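Trichothecene 3-O-acetyltransferase (PDB 2RKV) transfers an acetyl group from acetyl coenzyme A to the 3-hydroxyl of trichothecene mycotoxins such as T-2, as a member of the BAHD acyltransferase superfamily. Local coordinates at residues 288-293 and 367-372. Sequence-based numbering, arbitrary orientation.
Sequences EFCRAV and ADADPS. With COA (coenzyme A), chain B.
Glu288 and Asp368 bring two carboxylates together where strand 286-294 meets the loop that leads into strand 375-379. Glu288 OE1 lies 2.7 Å from Asp368 OD1, and Glu288 OE2 is 3.1 Å from the same oxygen. The pair of OE2 and OD1 is two acceptors and not a hydrogen bond. The two side chains cross at about a right angle, and their carboxylate planes are turned 48° apart.

Glu288 reaches the loop with an extended chain: CG is anti to the backbone N (chi1 -172°) and CD continues straight on. Asp368 has CG between its backbone N and carbonyl carbon (chi1 68°). This rotation brings its carboxylate in toward the strand. Each acid also has a second partner. Glu288 OE2 is hydrogen-bonded to Asn316 ND2 on neighbouring strand 310-318, and Asp368 OD2 to His210 ND1.

Beside the acid pair, Ala369 CA is 3.7 Å from Glu288 OE1. The apolar part is the methyl CB of Ala369, packed 4.0 Å from Cys290 SG, on the same side of the strand as Glu288. Further along the loop, Asp370 OD1 accepts from Ser372 N at 2.9 Å, forming an Asx turn.

In the mixed sheet, strand 286-294 lies between 310-318 and 375-379, parallel to the latter. The contact thus joins the loop entering 375-379 to the adjacent strand. That strand's far end carries pocket residues. Arg291 forms salt bridges with Asp262 and Asp263, and COA CEP, a pantetheine methyl, sits loosely over one guanidinium face, offset toward the rim. Ala292 touches both coenzyme A and the T-2 toxin.

The closeness of Glu288 OE1 and Asp368 OD1, in a largely buried place, suggests that one of the two acids holds a proton. Its apparent pKa would then probably be raised.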
ATOM      1  N   GLU A 288      11.226  -3.609 -15.997  1.00 13.17           N
ATOM      2  CA  GLU A 288      11.591  -2.824 -14.824  1.00 12.62           C
ATOM      3  C   GLU A 288      10.765  -3.255 -13.619  1.00 11.98           C
ATOM      4  O   GLU A 288       9.542  -3.326 -13.699  1.00 11.97           O
ATOM      5  CB  GLU A 288      11.395  -1.334 -15.083  1.00 12.37           C
ATOM      6  CG  GLU A 288      11.940  -0.444 -13.960  1.00 14.24           C
ATOM      7  CD  GLU A 288      11.729   1.026 -14.237  1.00 16.57           C
ATOM      8  OE1 GLU A 288      10.572   1.419 -14.499  1.00 20.29           O
ATOM      9  OE2 GLU A 288      12.712   1.795 -14.179  1.00 18.60           O
ATOM     10  N   PHE A 289      11.447  -3.580 -12.525  1.00 11.31           N
ATOM     11  CA  PHE A 289      10.779  -3.826 -11.239  1.00 10.77           C
ATOM     12  C   PHE A 289      10.810  -2.514 -10.459  1.00 10.50           C
ATOM     13  O   PHE A 289      11.885  -1.922 -10.281  1.00  9.79           O
ATOM     14  CB  PHE A 289      11.520  -4.912 -10.449  1.00 10.74           C
ATOM     15  CG  PHE A 289      10.728  -5.499  -9.303  1.00 10.94           C
ATOM     16  CD1 PHE A 289      10.079  -6.716  -9.450  1.00 10.11           C
ATOM     17  CD2 PHE A 289      10.648  -4.843  -8.063  1.00 12.28           C
ATOM     18  CE1 PHE A 289       9.361  -7.293  -8.386  1.00 11.79           C
ATOM     19  CE2 PHE A 289       9.915  -5.410  -6.994  1.00 11.79           C
ATOM     20  CZ  PHE A 289       9.276  -6.626  -7.160  1.00 11.19           C
ATOM     21  N   CYS A 290       9.637  -2.062 -10.003  1.00 10.27           N
ATOM     22  CA  CYS A 290       9.541  -0.857  -9.184  1.00 10.91           C
ATOM     23  C   CYS A 290       9.070  -1.316  -7.809  1.00 10.45           C
ATOM     24  O   CYS A 290       7.961  -1.849  -7.687  1.00 10.54           O
ATOM     25  CB  CYS A 290       8.511   0.115  -9.772  1.00 11.39           C
ATOM     26  SG  CYS A 290       8.797   0.580 -11.517  1.00 13.74           S
ATOM     27  N   ARG A 291       9.910  -1.126  -6.794  1.00 10.26           N
ATOM     28  CA  ARG A 291       9.609  -1.632  -5.443  1.00 10.08           C
ATOM     29  C   ARG A 291       9.399  -0.487  -4.450  1.00 10.07           C
ATOM     30  O   ARG A 291      10.274   0.353  -4.291  1.00  9.83           O
ATOM     31  CB  ARG A 291      10.753  -2.528  -4.950  1.00  9.95           C
ATOM     32  CG  ARG A 291      10.422  -3.334  -3.708  1.00  9.60           C
ATOM     33  CD  ARG A 291      11.692  -3.904  -3.078  1.00  9.81           C
ATOM     34  NE  ARG A 291      11.439  -5.012  -2.156  1.00 10.17           N
ATOM     35  CZ  ARG A 291      12.409  -5.731  -1.591  1.00  9.59           C
ATOM     36  NH1 ARG A 291      13.677  -5.435  -1.866  1.00  8.56           N
ATOM     37  NH2 ARG A 291      12.120  -6.730  -0.765  1.00  9.80           N
ATOM     38  N   ALA A 292       8.238  -0.457  -3.790  1.00 10.69           N
ATOM     39  CA  ALA A 292       7.979   0.566  -2.769  1.00 10.48           C
ATOM     40  C   ALA A 292       8.858   0.322  -1.546  1.00 10.70           C
ATOM     41  O   ALA A 292       8.985  -0.816  -1.068  1.00 11.22           O
ATOM     42  CB  ALA A 292       6.509   0.585  -2.371  1.00 10.67           C
ATOM     43  N   VAL A 293       9.460   1.393  -1.039  1.00 10.61           N
ATOM     44  CA  VAL A 293      10.354   1.305   0.110  1.00 11.20           C
ATOM     45  C   VAL A 293      10.032   2.450   1.080  1.00 11.83           C
ATOM     46  O   VAL A 293      10.052   3.621   0.694  1.00 12.89           O
ATOM     47  CB  VAL A 293      11.852   1.361  -0.311  1.00 11.28           C
ATOM     48  CG1 VAL A 293      12.780   1.251   0.915  1.00 12.37           C
ATOM     49  CG2 VAL A 293      12.163   0.248  -1.310  1.00 10.59           C
ATOM     50  N   ALA A 367       7.092   6.646 -13.596  1.00 17.12           N
ATOM     51  CA  ALA A 367       7.224   7.476 -14.802  1.00 17.76           C
ATOM     52  C   ALA A 367       7.640   6.736 -16.076  1.00 18.55           C
ATOM     53  O   ALA A 367       7.225   7.120 -17.178  1.00 18.90           O
ATOM     54  CB  ALA A 367       8.173   8.634 -14.544  1.00 17.67           C
ATOM     55  N   ASP A 368       8.463   5.698 -15.938  1.00 18.71           N
ATOM     56  CA  ASP A 368       8.887   4.925 -17.105  1.00 19.22           C
ATOM     57  C   ASP A 368       8.561   3.426 -17.023  1.00 19.76           C
ATOM     58  O   ASP A 368       9.154   2.612 -17.739  1.00 19.76           O
ATOM     59  CB  ASP A 368      10.364   5.186 -17.437  1.00 19.34           C
ATOM     60  CG  ASP A 368      11.334   4.649 -16.385  1.00 19.61           C
ATOM     61  OD1 ASP A 368      10.918   3.982 -15.417  1.00 20.08           O
ATOM     62  OD2 ASP A 368      12.542   4.914 -16.538  1.00 20.39           O
ATOM     63  N   ALA A 369       7.608   3.070 -16.167  1.00 20.17           N
ATOM     64  CA  ALA A 369       7.184   1.677 -16.055  1.00 21.13           C
ATOM     65  C   ALA A 369       6.197   1.343 -17.171  1.00 21.65           C
ATOM     66  O   ALA A 369       5.173   2.000 -17.324  1.00 22.66           O
ATOM     67  CB  ALA A 369       6.565   1.398 -14.685  1.00 21.07           C
ATOM     68  N   ASP A 370       6.530   0.332 -17.961  1.00 22.12           N
ATOM     69  CA  ASP A 370       5.635  -0.189 -18.988  1.00 22.21           C
ATOM     70  C   ASP A 370       4.764  -1.284 -18.379  1.00 21.87           C
ATOM     71  O   ASP A 370       5.285  -2.314 -17.944  1.00 21.53           O
ATOM     72  CB  ASP A 370       6.466  -0.764 -20.137  1.00 22.84           C
ATOM     73  CG  ASP A 370       5.630  -1.114 -21.359  1.00 24.15           C
ATOM     74  OD1 ASP A 370       4.600  -1.814 -21.220  1.00 25.48           O
ATOM     75  OD2 ASP A 370       6.028  -0.696 -22.466  1.00 26.22           O
ATOM     76  N   PRO A 371       3.432  -1.075 -18.340  1.00 21.51           N
ATOM     77  CA  PRO A 371       2.544  -2.060 -17.704  1.00 21.25           C
ATOM     78  C   PRO A 371       2.621  -3.470 -18.297  1.00 20.67           C
ATOM     79  O   PRO A 371       2.326  -4.447 -17.606  1.00 20.83           O
ATOM     80  CB  PRO A 371       1.143  -1.469 -17.898  1.00 21.62           C
ATOM     81  CG  PRO A 371       1.291  -0.413 -18.970  1.00 22.20           C
ATOM     82  CD  PRO A 371       2.693   0.093 -18.859  1.00 21.67           C
ATOM     83  N   SER A 372       3.012  -3.577 -19.566  1.00 19.68           N
ATOM     84  CA  SER A 372       3.133  -4.878 -20.210  1.00 18.72           C
ATOM     85  C   SER A 372       4.272  -5.724 -19.636  1.00 17.55           C
ATOM     86  O   SER A 372       4.153  -6.947 -19.547  1.00 17.47           O
ATOM     87  CB  SER A 372       3.311  -4.709 -21.723  1.00 18.86           C
ATOM     88  OG  SER A 372       3.601  -5.954 -22.339  1.00 20.95           O
TER
HETATM   89  N1A COA B 452      22.397 -11.507   8.240  1.00 15.07           N
HETATM   90  C2A COA B 452      21.348 -12.148   7.615  1.00 15.99           C
HETATM   91  N3A COA B 452      20.147 -11.495   7.421  1.00 14.28           N
HETATM   92  C4A COA B 452      20.013 -10.212   7.851  1.00 15.70           C
HETATM   93  C5A COA B 452      21.066  -9.546   8.481  1.00 15.89           C
HETATM   94  C6A COA B 452      22.278 -10.203   8.682  1.00 16.68           C
HETATM   95  N6A COA B 452      23.189  -9.682   9.508  1.00 17.10           N
HETATM   96  N7A COA B 452      20.648  -8.293   8.792  1.00 17.87           N
HETATM   97  C8A COA B 452      19.365  -8.154   8.378  1.00 16.54           C
HETATM   98  N9A COA B 452      18.964  -9.333   7.795  1.00 15.74           N
HETATM   99  C1B COA B 452      17.635  -9.646   7.250  1.00 17.37           C
HETATM  100  C2B COA B 452      16.652  -9.819   8.389  1.00 17.81           C
HETATM  101  O2B COA B 452      16.763 -11.086   8.970  1.00 17.47           O
HETATM  102  C3B COA B 452      15.344  -9.611   7.664  1.00 19.53           C
HETATM  103  O3B COA B 452      15.074 -10.734   6.882  1.00 19.85           O
HETATM  104  P3B COA B 452      13.858 -11.702   7.224  1.00 19.53           P
HETATM  105  O7A COA B 452      12.593 -10.871   7.247  1.00 20.36           O
HETATM  106  O8A COA B 452      14.164 -12.299   8.573  1.00 22.79           O
HETATM  107  O9A COA B 452      13.812 -12.771   6.168  1.00 18.47           O
HETATM  108  C4B COA B 452      15.691  -8.566   6.640  1.00 19.61           C
HETATM  109  O4B COA B 452      17.102  -8.588   6.473  1.00 19.26           O
HETATM  110  C5B COA B 452      15.205  -7.206   7.076  1.00 21.81           C
HETATM  111  O5B COA B 452      15.400  -6.472   5.911  1.00 23.93           O
HETATM  112  P1A COA B 452      14.641  -5.094   5.675  0.60 24.21           P
HETATM  113  O1A COA B 452      14.632  -4.262   6.955  0.60 21.19           O
HETATM  114  O2A COA B 452      15.270  -4.393   4.493  0.60 24.72           O
HETATM  115  O3A COA B 452      13.100  -5.468   5.478  1.00 19.92           O
HETATM  116  P2A COA B 452      12.467  -6.472   4.414  1.00 15.58           P
HETATM  117  O4A COA B 452      11.528  -7.395   5.155  1.00 13.93           O
HETATM  118  O5A COA B 452      13.488  -7.146   3.542  1.00 17.35           O
HETATM  119  O6A COA B 452      11.613  -5.488   3.497  1.00 16.27           O
HETATM  120  CBP COA B 452      11.209  -3.515   2.238  1.00 16.43           C
HETATM  121  CCP COA B 452      12.227  -4.601   2.581  1.00 14.97           C
HETATM  122  CDP COA B 452       9.972  -4.162   1.611  1.00 15.63           C
HETATM  123  CEP COA B 452      11.812  -2.570   1.201  1.00 16.86           C
HETATM  124  CAP COA B 452      10.862  -2.788   3.546  1.00 17.55           C
HETATM  125  OAP COA B 452      12.010  -2.188   4.114  1.00 19.31           O
HETATM  126  C9P COA B 452       9.847  -1.713   3.339  1.00 19.51           C
HETATM  127  O9P COA B 452      10.283  -0.425   3.013  1.00 18.71           O
HETATM  128  N8P COA B 452       8.581  -2.081   3.487  1.00 20.95           N
HETATM  129  C7P COA B 452       7.476  -1.179   3.278  1.00 22.78           C
HETATM  130  C6P COA B 452       7.218  -0.989   1.791  1.00 25.38           C
HETATM  131  C5P COA B 452       6.036  -0.073   1.685  1.00 27.88           C
HETATM  132  O5P COA B 452       6.009   0.984   2.351  1.00 29.96           O
HETATM  133  N4P COA B 452       5.064  -0.464   0.871  1.00 26.50           N